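Local coordinates for periplasmic branched-chain amino acid-binding protein (Burkholderia mallei, PDB 3I09) that probably binds a branched-chain amino acid or related small carboxylate in the periplasm and delivers it to an ABC transporter, at residues G15-A18 against D19-G22; S133-V136 against K137-G140; N159-D162 against V163-N167; K304-A307 against Q308-M312; Y322-T325 against D326-I330. One frame throughout, in Å; residues are numbered along the deposited sequence. Where two conformers were deposited one is given.

In the fold
Of the five local contacts, interaction 1 alone touches the bound acetoacetic acid, through Tyr-17 and Ile-20. The others form two pairs away from it. Interactions 2 and 3 have centres 11 Å apart and join helices 124-137 and 151-166: Lys-137 NZ lies 2.8 Å from Asn-167 OD1, a probable hydrogen bond, and Val-136 packs on Val-164. Interactions 4 and 5, also 11 Å apart between centres, meet where Lys-310 NZ approaches Thr-325 O at 3.0 Å, probably hydrogen-bonded. In interaction 3 the side chain of Asn-159 lies about 10 Å from the ligand, and in interaction 5 that of Ser-328 about 14 Å. Centres of interactions 2 and 4 are 39 Å apart.

Interaction 1 (G15-A18 against D19-G22); sequences GLYA and DIDG. With AAE (acetoacetic acid), chain C.
The Tyr-17 ring is sandwiched: Leu-16 CG sits over the centre of one face, and methyl C9 of acetoacetic acid lies 3.9 Å above the plane of the other, offset toward the rim. Ile-20 CD1 approaches the ring obliquely, 4.0 Å from Tyr-17 CD1, and also touches the ligand, with 3.8 Å between Ile-20 CD1 and C9. Tyr-17 and Ile-20 thus run side by side and present an apolar surface to one end of the ligand. With chi1 of 59°, Ile-20 CG1 lies between its own backbone N and carbonyl carbon, which directs it to 3.2 Å from Tyr-17 O. This is the loop between strand 5-11 and helix 22-36 of a type I periplasmic binding protein, and it contains a type I beta turn from Gly-15 to Ala-18. Direct backbone bonding beyond the turn is poor: Asp-21 N makes weak bonds to both Tyr-17 O and Ala-18 O. Water takes up much of the remainder, three molecules linking Gly-15 O to Asp-19 N, Leu-16 O to Ile-20 N and Tyr-17 O to Gly-22 N. At the far end of the ring, Tyr-17 OH is hydrogen-bonded to Tyr-150 OH, which itself bonds the ligand.

Interaction 2 (S133-V136 against K137-G140); sequences SAVV and KQGG
Lys-137 leaves its backbone with chi1 at -97° and bends at chi2 (108°), a course that lays its methylenes back along the preceding turn: Lys-137 CD comes to 3.0 Å from Ser-133 O, and Lys-137 NZ ends 4.2 Å from Ser-133 CB. The backbone follows the same path, Lys-137 N donating to Ser-133 O at 2.9 Å and Gln-138 N to Ala-134 O at 3.0 Å. Beneath these side chains the helix terminates in a Schellman motif. Gly-139 has positive phi, and two bonds return into the last turn: Gly-140 N donates to Val-135 O at 2.9 Å, and Gly-139 N to Val-136 O at 3.0 Å. Val-135 O is gripped again by a weak bond from Gln-138 N. Gly-140 O turns back to receive a CA-H...O contact from Val-136 CA, 3.3 Å long, and Val-136 CG2 rests nearby. The motif closes helix 124-137 and turns the chain toward strand 142-148, whose Trp-143 touches Val-135 and Val-136. Helix 151-166 also packs on Ser-133 and Val-136, while Lys-137 NZ is hydrogen-bonded to Asn-167 OD1 just beyond that helix.

Interaction 3 (N159-D162 against V163-N167); sequences NTAD and VVKAN
Four successive backbone bonds tie the two segments into regular alpha-helix, each from a residue to the carbonyl four earlier: Val-163 N to Asn-159 O, Val-164 N to Thr-160 O, Lys-165 N to Ala-161 O and Ala-166 N to Asp-162 O. Val-164 N to Thr-160 O, at 2.9 Å, is nearly linear at the hydrogen (173°). The branched side chains pack mainly against carbonyl oxygens of the preceding turn. Val-163 CG2 rests 3.4 Å from Asn-159 O and Val-164 CG2 3.3 Å from Thr-160 O. In both valines CG1 is anti to the backbone N (chi1 170° and 169°), which leaves CG2 as the branch turned back along the preceding turn. The helix is the connection of a beta-alpha-beta unit, between strands 142-148 and 170-177. Thr-160 and Val-164 touch Trp-143 on the first strand, Ala-161 and Lys-165 touch Val-171 on the second, and Asn-159 and Thr-160 meet Ala-128 of helix 124-137. The charged groups interact through water. Lys-165 runs extended past Ala-161 O, and one water receives a bond from Lys-165 NZ and donates to Asp-162 OD1, each 2.8 Å long. The charges themselves, Asp-162 OD1 and Lys-165 NZ, stand 5.1 Å apart, not in direct contact; Asp-162 OD2 instead makes a salt bridge with Lys-158. At the C-terminal end, where Asn-167 leaves helical geometry, its side-chain ND2 folds back to Val-163 O with a 3.0 Å bond. That acceptor lies in the Asn-167 amide plane, whereas ND2 sits above the carbonyl plane.

Interaction 4 (K304-A307 against Q308-M312); sequences KVMA and QLKKM
Val-305 O receives Leu-309 N at 2.8 Å, the shortest hydrogen bond between the two segments, with 166° at the hydrogen. Gln-308 N to Lys-304 O and Lys-310 N to Met-306 O continue the ladder, the latter the most bent of the three. Lys-311 N bonds to Gln-308 O, three residues back, and Met-312 N reaches the same oxygen weakly. The side chains one turn apart also meet. Leu-309 lies alongside Val-305, with Leu-309 CD1 3.9 Å from Val-305 CG1, and the same methyl meets Met-306 SE, the selenium of a selenomethionine, at 4.0 Å. Met-306 bends at both chi2 (-49°) and chi3 (-55°), and this fold brings its CE to 3.8 Å from Lys-310 CE, the two side chains crossing at a slant. Lys-311 lays its methylenes against Ala-307 O, with Lys-311 CG 3.5 Å from that oxygen. Val-305, Met-306 and Leu-309 all touch Val-97 of strand 97-100, and Val-305 and Leu-309 also reach helix 278-297. The chemistry differs round the helix. Buried Val-305, Met-306 and Leu-309 form an apolar face on which the aliphatic part of Lys-310 extends the packing, while its ammonium group passes on to a hydrogen bond with Thr-325 O. The lysine therefore contributes hydrocarbon to Met-306 at CE and a polar bond at its end.

Interaction 5 (Y322-T325 against D326-I330); sequences YIRT and DGSMI
Strands 320-323 and 329-338 pair antiparallel, Tyr-322 with Ile-330 as a hydrogen-bonded pair and Ile-323 with Met-329 as a non-hydrogen-bonded one, and a type I beta turn from Arg-324 to Gly-327 lies within their connection. Ile-330 N donates to Tyr-322 O at 2.8 Å, but the return bond from Tyr-322 N is weak; Arg-324 N to Ser-328 O is nearly straight at 172°. The Tyr-322 ring lies over Ile-330, whose CB sits 4.1 Å from the ring centroid, 23° off its normal, a CH-pi contact. Arg-324 grips Asp-326 side-on in a salt bridge, NE to OD1 at 2.9 Å and NH2 to OD2 at 3.0 Å, with the guanidinium and carboxylate planes 58° apart; NH2 is also hydrogen-bonded to Thr-364 O. Asp-326 OD1 also accepts from Ser-328 N, an Asx turn, and the two donors come from opposite faces of the carboxylate. Ile-330 CD1 lies over one guanidinium face, offset toward its rim, 3.6 Å from Arg-324 CZ. On the other side of the hairpin, Ile-323 CG1 meets Met-329 CG at 3.7 Å. That side touches Ile-314 of strand 314-315; Gly-327 and Met-329 are backbone-bonded to His-119 of strand 117-119, and Trp-374 touches Arg-324 and Asp-326.

Interaction 1 (G15-A18 against D19-G22)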
loop_
_atom_site.group_PDB
_atom_site.type_symbol
_atom_site.label_atom_id
_atom_site.label_comp_id
_atom_site.label_asym_id
_atom_site.label_seq_id
_atom_site.Cartn_x
_atom_site.Cartn_y
_atom_site.Cartn_z
ATOM N N GLY A 15 -8.968 10.184 -8.706
ATOM C CA GLY A 15 -7.929 10.038 -9.727
ATOM C C GLY A 15 -7.449 8.594 -9.911
ATOM O O GLY A 15 -8.225 7.632 -9.746
ATOM N N LEU A 16 -6.174 8.451 -10.245
ATOM C CA LEU A 16 -5.623 7.183 -10.717
ATOM C C LEU A 16 -5.569 6.085 -9.622
ATOM O O LEU A 16 -5.308 4.925 -9.941
ATOM C CB LEU A 16 -4.240 7.380 -11.297
ATOM C CG LEU A 16 -3.050 7.552 -10.336
ATOM C CD1 LEU A 16 -1.758 7.520 -11.136
ATOM C CD2 LEU A 16 -3.124 8.860 -9.517
ATOM N N TYR A 17 -5.767 6.452 -8.355
ATOM C CA TYR A 17 -5.772 5.476 -7.243
ATOM C C TYR A 17 -7.162 5.208 -6.639
ATOM O O TYR A 17 -7.277 4.466 -5.655
ATOM C CB TYR A 17 -4.800 5.924 -6.135
ATOM C CG TYR A 17 -3.373 6.087 -6.605
ATOM C CD1 TYR A 17 -2.799 5.171 -7.436
ATOM C CD2 TYR A 17 -2.580 7.177 -6.172
ATOM C CE1 TYR A 17 -1.468 5.297 -7.850
ATOM C CE2 TYR A 17 -1.268 7.327 -6.587
ATOM C CZ TYR A 17 -0.709 6.372 -7.424
ATOM O OH TYR A 17 0.595 6.473 -7.856
ATOM N N ALA A 18 -8.214 5.742 -7.251
ATOM C CA ALA A 18 -9.560 5.655 -6.660
ATOM C C ALA A 18 -10.067 4.210 -6.600
ATOM O O ALA A 18 -10.675 3.819 -5.606
ATOM C CB ALA A 18 -10.570 6.538 -7.442
ATOM N N ASP A 19 -9.788 3.419 -7.628
ATOM C CA ASP A 19 -10.357 2.063 -7.699
ATOM C C ASP A 19 -9.733 1.157 -6.685
ATOM O O ASP A 19 -10.409 0.309 -6.126
ATOM C CB ASP A 19 -10.174 1.432 -9.091
ATOM C CG ASP A 19 -11.014 2.071 -10.152
ATOM O OD1 ASP A 19 -12.092 2.619 -9.842
ATOM O OD2 ASP A 19 -10.585 1.998 -11.325
ATOM N N ILE A 20 -8.431 1.308 -6.439
ATOM C CA ILE A 20 -7.723 0.378 -5.544
ATOM C C ILE A 20 -7.986 0.696 -4.046
ATOM O O ILE A 20 -7.713 -0.114 -3.162
ATOM C CB ILE A 20 -6.181 0.369 -5.828
ATOM C CG1 ILE A 20 -5.577 1.761 -5.662
ATOM C CG2 ILE A 20 -5.858 -0.181 -7.221
ATOM C CD1 ILE A 20 -4.060 1.748 -5.677
ATOM N N ASP A 21 -8.508 1.884 -3.756
ATOM C CA ASP A 21 -8.767 2.316 -2.387
ATOM C C ASP A 21 -10.023 3.173 -2.432
ATOM O O ASP A 21 -11.153 2.621 -2.541
ATOM C CB ASP A 21 -7.530 3.033 -1.779
ATOM C CG ASP A 21 -7.695 3.349 -0.288
ATOM O OD1 ASP A 21 -8.349 2.527 0.443
ATOM O OD2 ASP A 21 -7.157 4.400 0.186
ATOM N N GLY A 22 -9.885 4.498 -2.406
ATOM C CA GLY A 22 -11.024 5.382 -2.686
ATOM C C GLY A 22 -12.290 5.097 -1.877
ATOM O O GLY A 22 -12.222 4.800 -0.671
HETATM O O1 AAE C . 2.522 5.333 -2.104
HETATM C C2 AAE C . 1.999 5.607 -3.199
HETATM O O3 AAE C . 1.998 6.766 -3.671
HETATM C C4 AAE C . 1.395 4.475 -4.012
HETATM C C5 AAE C . -0.070 4.310 -3.718
HETATM O O8 AAE C . -0.610 4.883 -2.742
HETATM C C9 AAE C . -0.780 3.295 -4.565
HETATM O O HOH W 1 -8.854 4.760 -10.372
HETATM O O HOH W 2 -6.983 2.737 -8.946
HETATM O O HOH W 3 -7.335 5.996 -3.243
#

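Interaction 2 (S133-V136 against K137-G140)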
loop_
_atom_site.group_PDB
_atom_site.type_symbol
_atom_site.label_atom_id
_atom_site.label_comp_id
_atom_site.label_asym_id
_atom_site.label_seq_id
_atom_site.Cartn_x
_atom_site.Cartn_y
_atom_site.Cartn_z
ATOM N N SER A 133 13.974 -9.215 -5.698
ATOM C CA SER A 133 14.790 -10.407 -5.463
ATOM C C SER A 133 14.419 -11.543 -6.361
ATOM O O SER A 133 15.305 -12.223 -6.875
ATOM C CB SER A 133 14.692 -10.916 -4.031
ATOM O OG SER A 133 15.020 -9.899 -3.116
ATOM N N ALA A 134 13.114 -11.769 -6.513
ATOM C CA ALA A 134 12.598 -12.898 -7.271
ATOM C C ALA A 134 12.989 -12.794 -8.758
ATOM O O ALA A 134 13.452 -13.780 -9.358
ATOM C CB ALA A 134 11.080 -13.021 -7.108
ATOM N N VAL A 135 12.840 -11.613 -9.329
ATOM C CA VAL A 135 13.167 -11.405 -10.738
ATOM C C VAL A 135 14.687 -11.537 -10.966
ATOM O O VAL A 135 15.106 -12.210 -11.917
ATOM C CB VAL A 135 12.618 -10.068 -11.250
ATOM C CG1 VAL A 135 13.097 -9.732 -12.677
ATOM C CG2 VAL A 135 11.088 -10.059 -11.199
ATOM N N VAL A 136 15.503 -10.943 -10.101
ATOM C CA VAL A 136 16.974 -11.044 -10.254
ATOM C C VAL A 136 17.401 -12.506 -10.102
ATOM O O VAL A 136 18.239 -13.001 -10.875
ATOM C CB VAL A 136 17.752 -10.157 -9.248
ATOM C CG1 VAL A 136 19.278 -10.375 -9.406
ATOM C CG2 VAL A 136 17.411 -8.745 -9.447
ATOM N N LYS A 137 16.793 -13.219 -9.154
ATOM C CA LYS A 137 17.141 -14.616 -8.924
ATOM C C LYS A 137 16.762 -15.485 -10.117
ATOM O O LYS A 137 17.424 -16.501 -10.329
ATOM C CB LYS A 137 16.517 -15.181 -7.630
ATOM C CG LYS A 137 17.462 -15.163 -6.410
ATOM C CD LYS A 137 17.125 -14.134 -5.359
ATOM C CE LYS A 137 17.666 -14.543 -3.964
ATOM N NZ LYS A 137 17.910 -13.378 -3.035
ATOM N N GLN A 138 15.744 -15.081 -10.885
ATOM C CA GLN A 138 15.287 -15.768 -12.105
ATOM C C GLN A 138 16.158 -15.428 -13.334
ATOM O O GLN A 138 15.896 -15.922 -14.441
ATOM C CB GLN A 138 13.838 -15.379 -12.464
ATOM C CG GLN A 138 12.649 -15.980 -11.627
ATOM C CD GLN A 138 11.287 -15.294 -11.935
ATOM O OE1 GLN A 138 11.235 -14.188 -12.474
ATOM N NE2 GLN A 138 10.201 -15.949 -11.595
ATOM N N GLY A 139 17.147 -14.570 -13.157
ATOM C CA GLY A 139 18.043 -14.170 -14.248
ATOM C C GLY A 139 17.778 -12.795 -14.841
ATOM O O GLY A 139 18.417 -12.422 -15.839
ATOM N N GLY A 140 16.850 -12.033 -14.241
ATOM C CA GLY A 140 16.602 -10.660 -14.687
ATOM C C GLY A 140 17.667 -9.798 -14.013
ATOM O O GLY A 140 17.407 -9.184 -12.977
#

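Interaction 3 (N159-D162 against V163-N167)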
loop_
_atom_site.group_PDB
_atom_site.type_symbol
_atom_site.label_atom_id
_atom_site.label_comp_id
_atom_site.label_asym_id
_atom_site.label_seq_id
_atom_site.Cartn_x
_atom_site.Cartn_y
_atom_site.Cartn_z
ATOM N N ASN A 159 14.789 1.507 -3.292
ATOM C CA ASN A 159 14.745 0.201 -2.613
ATOM C C ASN A 159 15.033 -0.895 -3.638
ATOM O O ASN A 159 15.791 -1.814 -3.395
ATOM C CB ASN A 159 13.361 -0.074 -2.009
ATOM C CG ASN A 159 13.042 0.736 -0.750
ATOM O OD1 ASN A 159 11.950 1.266 -0.643
ATOM N ND2 ASN A 159 13.966 0.811 0.206
ATOM N N THR A 160 14.409 -0.805 -4.800
ATOM C CA THR A 160 14.527 -1.879 -5.801
ATOM C C THR A 160 15.936 -1.906 -6.413
ATOM O O THR A 160 16.528 -2.989 -6.574
ATOM C CB THR A 160 13.436 -1.789 -6.866
ATOM O OG1 THR A 160 12.135 -1.731 -6.240
ATOM C CG2 THR A 160 13.495 -2.998 -7.846
ATOM N N ALA A 161 16.481 -0.737 -6.755
ATOM C CA ALA A 161 17.857 -0.656 -7.250
ATOM C C ALA A 161 18.846 -1.274 -6.263
ATOM O O ALA A 161 19.787 -2.006 -6.664
ATOM C CB ALA A 161 18.270 0.797 -7.591
ATOM N N ASP A 162 18.658 -0.972 -4.990
ATOM C CA ASP A 162 19.521 -1.540 -3.936
ATOM C C ASP A 162 19.429 -3.067 -3.893
ATOM O O ASP A 162 20.467 -3.744 -3.805
ATOM C CB ASP A 162 19.193 -0.972 -2.567
ATOM C CG ASP A 162 19.637 0.487 -2.393
ATOM O OD1 ASP A 162 20.457 1.012 -3.199
ATOM O OD2 ASP A 162 19.142 1.119 -1.441
ATOM N N VAL A 163 18.216 -3.621 -3.993
ATOM C CA VAL A 163 18.041 -5.091 -4.037
ATOM C C VAL A 163 18.680 -5.720 -5.266
ATOM O O VAL A 163 19.413 -6.727 -5.155
ATOM C CB VAL A 163 16.556 -5.482 -3.922
ATOM C CG1 VAL A 163 16.331 -6.980 -4.201
ATOM C CG2 VAL A 163 16.051 -5.115 -2.570
ATOM N N VAL A 164 18.439 -5.117 -6.437
ATOM C CA VAL A 164 19.044 -5.581 -7.674
ATOM C C VAL A 164 20.572 -5.663 -7.548
ATOM O O VAL A 164 21.190 -6.706 -7.846
ATOM C CB VAL A 164 18.619 -4.708 -8.896
ATOM C CG1 VAL A 164 19.484 -5.053 -10.156
ATOM C CG2 VAL A 164 17.124 -4.927 -9.194
ATOM N N LYS A 165 21.182 -4.582 -7.085
ATOM C CA LYS A 165 22.636 -4.551 -6.929
ATOM C C LYS A 165 23.140 -5.547 -5.877
ATOM O O LYS A 165 24.135 -6.236 -6.102
ATOM C CB LYS A 165 23.112 -3.134 -6.638
ATOM C CG LYS A 165 22.905 -2.151 -7.791
ATOM C CD LYS A 165 23.082 -0.697 -7.314
ATOM C CE LYS A 165 22.586 0.323 -8.331
ATOM N NZ LYS A 165 22.532 1.729 -7.757
ATOM N N ALA A 166 22.459 -5.635 -4.742
ATOM C CA ALA A 166 22.800 -6.605 -3.701
ATOM C C ALA A 166 22.786 -8.052 -4.200
ATOM O O ALA A 166 23.511 -8.880 -3.666
ATOM C CB ALA A 166 21.855 -6.485 -2.540
ATOM N N ASN A 167 21.963 -8.348 -5.210
ATOM C CA ASN A 167 21.801 -9.704 -5.721
ATOM C C ASN A 167 22.539 -9.969 -7.035
ATOM O O ASN A 167 22.232 -10.919 -7.752
ATOM C CB ASN A 167 20.315 -10.026 -5.869
ATOM C CG ASN A 167 19.662 -10.371 -4.556
ATOM O OD1 ASN A 167 19.702 -11.526 -4.129
ATOM N ND2 ASN A 167 19.021 -9.384 -3.914
HETATM O O HOH W 4 20.760 2.261 -5.666
#

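Interaction 4 (K304-A307 against Q308-M312)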
loop_
_atom_site.group_PDB
_atom_site.type_symbol
_atom_site.label_atom_id
_atom_site.label_comp_id
_atom_site.label_asym_id
_atom_site.label_seq_id
_atom_site.Cartn_x
_atom_site.Cartn_y
_atom_site.Cartn_z
ATOM N N LYS A 304 -1.472 6.513 25.315
ATOM C CA LYS A 304 -2.051 5.261 25.773
ATOM C C LYS A 304 -2.410 4.342 24.609
ATOM O O LYS A 304 -2.161 3.159 24.680
ATOM C CB LYS A 304 -3.292 5.488 26.631
ATOM C CG LYS A 304 -2.974 6.201 27.953
ATOM C CD LYS A 304 -4.228 6.468 28.757
ATOM C CE LYS A 304 -3.858 7.100 30.080
ATOM N NZ LYS A 304 -5.066 7.267 30.938
ATOM N N VAL A 305 -2.999 4.901 23.545
ATOM C CA VAL A 305 -3.394 4.086 22.374
ATOM C C VAL A 305 -2.151 3.543 21.664
ATOM O O VAL A 305 -2.100 2.354 21.322
ATOM C CB VAL A 305 -4.325 4.878 21.404
ATOM C CG1 VAL A 305 -4.554 4.069 20.130
ATOM C CG2 VAL A 305 -5.661 5.212 22.127
HETATM N N MSE A 306 -1.116 4.366 21.507
HETATM C CA MSE A 306 0.113 3.904 20.853
HETATM C C MSE A 306 0.747 2.766 21.654
HETATM O O MSE A 306 1.182 1.767 21.056
HETATM C CB MSE A 306 1.137 5.040 20.633
HETATM C CG MSE A 306 0.818 6.033 19.521
HETATM SE SE MSE A 306 0.325 5.354 17.792
HETATM C CE MSE A 306 1.828 4.216 17.442
ATOM N N ALA A 307 0.750 2.879 22.986
ATOM C CA ALA A 307 1.284 1.812 23.846
ATOM C C ALA A 307 0.481 0.510 23.668
ATOM O O ALA A 307 1.076 -0.576 23.540
ATOM C CB ALA A 307 1.329 2.241 25.337
ATOM N N GLN A 308 -0.846 0.606 23.593
ATOM C CA GLN A 308 -1.683 -0.568 23.296
ATOM C C GLN A 308 -1.353 -1.113 21.917
ATOM O O GLN A 308 -1.175 -2.320 21.775
ATOM C CB GLN A 308 -3.188 -0.292 23.350
ATOM C CG GLN A 308 -3.778 -0.145 24.728
ATOM C CD GLN A 308 -3.775 -1.459 25.519
ATOM O OE1 GLN A 308 -3.706 -2.574 24.957
ATOM N NE2 GLN A 308 -3.871 -1.331 26.807
ATOM N N LEU A 309 -1.285 -0.248 20.900
ATOM C CA LEU A 309 -1.000 -0.723 19.551
ATOM C C LEU A 309 0.316 -1.493 19.473
ATOM O O LEU A 309 0.421 -2.482 18.734
ATOM C CB LEU A 309 -1.018 0.432 18.546
ATOM C CG LEU A 309 -2.394 0.985 18.188
ATOM C CD1 LEU A 309 -2.247 2.340 17.449
ATOM C CD2 LEU A 309 -3.235 -0.011 17.375
ATOM N N LYS A 310 1.301 -1.047 20.245
ATOM C CA LYS A 310 2.628 -1.657 20.233
ATOM C C LYS A 310 2.805 -2.828 21.165
ATOM O O LYS A 310 3.868 -3.427 21.160
ATOM C CB LYS A 310 3.707 -0.586 20.448
ATOM C CG LYS A 310 3.825 0.262 19.162
ATOM C CD LYS A 310 4.994 1.130 19.028
ATOM C CE LYS A 310 4.902 1.965 17.721
ATOM N NZ LYS A 310 5.928 3.008 17.596
ATOM N N LYS A 311 1.759 -3.218 21.884
ATOM C CA LYS A 311 1.843 -4.413 22.716
ATOM C C LYS A 311 0.803 -5.491 22.416
ATOM O O LYS A 311 0.833 -6.509 23.080
ATOM C CB LYS A 311 1.788 -4.050 24.203
ATOM C CG LYS A 311 0.376 -3.738 24.761
ATOM C CD LYS A 311 0.508 -3.059 26.138
ATOM C CE LYS A 311 -0.845 -2.886 26.842
ATOM N NZ LYS A 311 -0.656 -2.400 28.270
HETATM N N MSE A 312 -0.119 -5.280 21.487
HETATM C CA MSE A 312 -1.202 -6.224 21.159
HETATM C C MSE A 312 -0.879 -7.007 19.904
HETATM O O MSE A 312 -0.475 -6.414 18.912
HETATM C CB MSE A 312 -2.519 -5.457 20.867
HETATM C CG MSE A 312 -2.965 -4.513 21.963
HETATM SE SE MSE A 312 -4.883 -4.100 21.897
HETATM C CE MSE A 312 -5.417 -5.923 22.449
#

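Interaction 5 (Y322-T325 against D326-I330)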
loop_
_atom_site.group_PDB
_atom_site.type_symbol
_atom_site.label_atom_id
_atom_site.label_comp_id
_atom_site.label_asym_id
_atom_site.label_seq_id
_atom_site.Cartn_x
_atom_site.Cartn_y
_atom_site.Cartn_z
ATOM N N TYR A 322 2.011 -7.739 14.272
ATOM C CA TYR A 322 2.178 -6.837 15.404
ATOM C C TYR A 322 2.797 -5.554 14.862
ATOM O O TYR A 322 3.255 -5.508 13.704
ATOM C CB TYR A 322 3.067 -7.483 16.478
ATOM C CG TYR A 322 4.451 -7.803 15.982
ATOM C CD1 TYR A 322 4.721 -8.974 15.278
ATOM C CD2 TYR A 322 5.509 -6.921 16.214
ATOM C CE1 TYR A 322 6.020 -9.255 14.843
ATOM C CE2 TYR A 322 6.754 -7.192 15.762
ATOM C CZ TYR A 322 7.016 -8.335 15.082
ATOM O OH TYR A 322 8.309 -8.551 14.674
ATOM N N ILE A 323 2.782 -4.525 15.686
ATOM C CA ILE A 323 3.290 -3.214 15.266
ATOM C C ILE A 323 4.543 -2.969 16.064
ATOM O O ILE A 323 4.523 -2.914 17.304
ATOM C CB ILE A 323 2.245 -2.107 15.472
ATOM C CG1 ILE A 323 1.007 -2.342 14.606
ATOM C CG2 ILE A 323 2.884 -0.695 15.206
ATOM C CD1 ILE A 323 -0.282 -1.486 15.090
ATOM N N ARG A 324 5.640 -2.796 15.355
ATOM C CA ARG A 324 6.956 -2.704 16.015
ATOM C C ARG A 324 7.405 -1.262 16.214
ATOM O O ARG A 324 6.701 -0.319 15.836
ATOM C CB ARG A 324 7.994 -3.520 15.262
ATOM C CG ARG A 324 8.378 -2.973 13.941
ATOM C CD ARG A 324 9.523 -3.826 13.324
ATOM N NE ARG A 324 9.961 -3.173 12.115
ATOM C CZ ARG A 324 10.743 -3.703 11.188
ATOM N NH1 ARG A 324 11.193 -4.949 11.305
ATOM N NH2 ARG A 324 11.064 -2.971 10.138
ATOM N N THR A 325 8.583 -1.097 16.805
ATOM C CA THR A 325 9.061 0.212 17.217
ATOM C C THR A 325 9.001 1.289 16.128
ATOM O O THR A 325 8.550 2.401 16.382
ATOM C CB THR A 325 10.512 0.096 17.802
ATOM O OG1 THR A 325 10.461 -0.798 18.917
ATOM C CG2 THR A 325 11.024 1.451 18.271
ATOM N N ASP A 326 9.442 0.951 14.925
ATOM C CA ASP A 326 9.512 1.934 13.819
ATOM C C ASP A 326 8.161 2.276 13.222
ATOM O O ASP A 326 8.073 3.133 12.336
ATOM C CB ASP A 326 10.504 1.502 12.714
ATOM C CG ASP A 326 10.087 0.240 11.937
ATOM O OD1 ASP A 326 9.037 -0.378 12.214
ATOM O OD2 ASP A 326 10.863 -0.164 11.028
ATOM N N GLY A 327 7.124 1.585 13.698
ATOM C CA GLY A 327 5.760 1.794 13.228
ATOM C C GLY A 327 5.256 0.788 12.205
ATOM O O GLY A 327 4.086 0.806 11.865
ATOM N N SER A 328 6.113 -0.061 11.657
ATOM C CA SER A 328 5.647 -1.031 10.695
ATOM C C SER A 328 4.805 -2.113 11.357
ATOM O O SER A 328 5.197 -2.667 12.369
ATOM C CB SER A 328 6.806 -1.715 9.971
ATOM O OG SER A 328 7.403 -0.803 9.084
HETATM N N MSE A 329 3.673 -2.427 10.745
HETATM C CA MSE A 329 2.925 -3.642 11.091
HETATM C C MSE A 329 3.564 -4.801 10.358
HETATM O O MSE A 329 3.516 -4.869 9.129
HETATM C CB MSE A 329 1.421 -3.499 10.726
HETATM C CG MSE A 329 0.499 -4.424 11.568
HETATM SE SE MSE A 329 0.509 -6.205 10.877
HETATM C CE MSE A 329 -0.929 -5.994 9.570
ATOM N N ILE A 330 4.200 -5.708 11.122
ATOM C CA ILE A 330 4.903 -6.857 10.587
ATOM C C ILE A 330 3.945 -8.024 10.364
ATOM O O ILE A 330 3.275 -8.503 11.296
ATOM C CB ILE A 330 6.078 -7.253 11.532
ATOM C CG1 ILE A 330 7.003 -6.043 11.777
ATOM C CG2 ILE A 330 6.863 -8.414 10.912
ATOM C CD1 ILE A 330 7.666 -5.482 10.522
#